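Long-range contact in open reading frame 2 (PDB 3WQB), which probably acts as a chaperone that binds a partner protease from the same bacterium and assists its folding: residues B[79-84]-B[137-142]. Sequence-based numbering, arbitrary orientation.
Sequences TVSGTL and QIELSG
Ser-81 reaches across to Glu-139, its OG giving a 2.7 Å hydrogen bond to OE1, which it meets on the anti side and 25° out of the carboxylate plane. With chi1 at 74°, OG sits between its own backbone N and carbonyl carbon, where it also accepts from Thr-83 N at 3.1 Å in an ST turn. Glu-139 runs extended alongside Thr-83, bringing OE1 to 3.5 Å from Thr-83 CB, while OE2 bonds to backbone of the other protein in the complex. This polar group spans a beta bulge where antiparallel pairing shifts by two residues and the chain turns at Gly-82, linking strands 78-81 and 83-87, both of which pair with strand 136-141. A water inside the bulge accepts from Gly-82 N and donates to the carbonyl oxygens of Thr-83 and Glu-139, bridging the separated backbones. On the face bearing Val-80, the contact is apolar: Val-80 crosses Leu-140 at an angle, CG2 to CD2 3.9 Å, whereas Leu-84 and Ile-138 lie side by side, CD2 to CG1 3.6 Å, and both pack against helix 122-131. Farther along, Thr-79 and Ser-141 exchange two backbone hydrogen bonds, and Ser-141 OG bonds to a polar side chain of the partner protein.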
loop_
_atom_site.group_PDB
_atom_site.type_symbol
_atom_site.label_atom_id
_atom_site.label_comp_id
_atom_site.label_asym_id
_atom_site.label_seq_id
_atom_site.Cartn_x
_atom_site.Cartn_y
_atom_site.Cartn_z
ATOM N N THR B 79 -16.936 6.908 14.091
ATOM C CA THR B 79 -17.881 7.964 14.430
ATOM C C THR B 79 -18.741 8.325 13.230
ATOM O O THR B 79 -18.253 8.434 12.111
ATOM C CB THR B 79 -17.149 9.215 14.970
ATOM O OG1 THR B 79 -16.387 8.839 16.123
ATOM C CG2 THR B 79 -18.132 10.297 15.380
ATOM N N VAL B 80 -20.034 8.501 13.473
ATOM C CA VAL B 80 -20.940 8.968 12.434
ATOM C C VAL B 80 -20.593 10.426 12.168
ATOM O O VAL B 80 -20.828 11.289 13.016
ATOM C CB VAL B 80 -22.418 8.840 12.872
ATOM C CG1 VAL B 80 -23.347 9.338 11.766
ATOM C CG2 VAL B 80 -22.740 7.405 13.248
ATOM N N SER B 81 -20.007 10.693 11.002
ATOM C CA SER B 81 -19.505 12.028 10.683
ATOM C C SER B 81 -20.611 13.044 10.409
ATOM O O SER B 81 -20.400 14.248 10.568
ATOM C CB SER B 81 -18.556 11.971 9.481
ATOM O OG SER B 81 -19.267 11.770 8.269
ATOM N N GLY B 82 -21.778 12.554 9.988
ATOM C CA GLY B 82 -22.867 13.418 9.538
ATOM C C GLY B 82 -23.026 13.457 8.026
ATOM O O GLY B 82 -24.036 13.947 7.513
ATOM N N THR B 83 -22.026 12.935 7.316
ATOM C CA THR B 83 -22.021 12.914 5.852
ATOM C C THR B 83 -22.567 11.596 5.307
ATOM O O THR B 83 -22.291 10.523 5.850
ATOM C CB THR B 83 -20.599 13.200 5.303
ATOM O OG1 THR B 83 -20.213 14.528 5.674
ATOM C CG2 THR B 83 -20.533 13.072 3.776
ATOM N N LEU B 84 -23.366 11.709 4.248
ATOM C CA LEU B 84 -23.855 10.576 3.475
ATOM C C LEU B 84 -23.255 10.641 2.082
ATOM O O LEU B 84 -23.259 11.704 1.449
ATOM C CB LEU B 84 -25.384 10.623 3.354
ATOM C CG LEU B 84 -26.228 10.582 4.626
ATOM C CD1 LEU B 84 -27.543 11.305 4.400
ATOM C CD2 LEU B 84 -26.484 9.163 5.056
ATOM N N GLN B 137 -24.179 5.443 1.396
ATOM C CA GLN B 137 -23.280 5.007 2.454
ATOM C C GLN B 137 -23.201 6.094 3.519
ATOM O O GLN B 137 -22.916 7.256 3.217
ATOM C CB GLN B 137 -21.880 4.693 1.896
ATOM C CG GLN B 137 -20.871 4.164 2.932
ATOM C CD GLN B 137 -19.461 4.031 2.370
ATOM O OE1 GLN B 137 -19.104 4.696 1.405
ATOM N NE2 GLN B 137 -18.658 3.161 2.971
ATOM N N ILE B 138 -23.492 5.716 4.759
ATOM C CA ILE B 138 -23.299 6.606 5.899
ATOM C C ILE B 138 -21.812 6.627 6.232
ATOM O O ILE B 138 -21.216 5.575 6.481
ATOM C CB ILE B 138 -24.101 6.124 7.132
ATOM C CG1 ILE B 138 -25.598 6.097 6.804
ATOM C CG2 ILE B 138 -23.827 7.022 8.338
ATOM C CD1 ILE B 138 -26.459 5.324 7.789
ATOM N N GLU B 139 -21.204 7.811 6.210
ATOM C CA GLU B 139 -19.776 7.895 6.523
ATOM C C GLU B 139 -19.487 7.616 7.995
ATOM O O GLU B 139 -20.020 8.282 8.889
ATOM C CB GLU B 139 -19.165 9.234 6.119
ATOM C CG GLU B 139 -17.708 9.340 6.568
ATOM C CD GLU B 139 -17.006 10.565 6.056
ATOM O OE1 GLU B 139 -17.540 11.680 6.204
ATOM O OE2 GLU B 139 -15.889 10.407 5.536
ATOM N N LEU B 140 -18.638 6.627 8.221
ATOM C CA LEU B 140 -18.167 6.282 9.551
ATOM C C LEU B 140 -16.677 6.587 9.597
ATOM O O LEU B 140 -15.863 5.866 9.007
ATOM C CB LEU B 140 -18.457 4.812 9.866
ATOM C CG LEU B 140 -19.924 4.373 9.727
ATOM C CD1 LEU B 140 -20.075 2.870 9.965
ATOM C CD2 LEU B 140 -20.861 5.171 10.646
ATOM N N SER B 141 -16.338 7.670 10.289
ATOM C CA SER B 141 -14.986 8.215 10.296
ATOM C C SER B 141 -14.161 7.638 11.432
ATOM O O SER B 141 -14.697 7.048 12.367
ATOM C CB SER B 141 -15.036 9.738 10.413
ATOM O OG SER B 141 -15.476 10.122 11.703
ATOM N N GLY B 142 -12.846 7.809 11.337
ATOM C CA GLY B 142 -11.939 7.318 12.361
ATOM C C GLY B 142 -10.599 6.942 11.779
ATOM O O GLY B 142 -10.347 7.135 10.580
HETATM O O HOH W 1 -22.264 10.024 8.691
#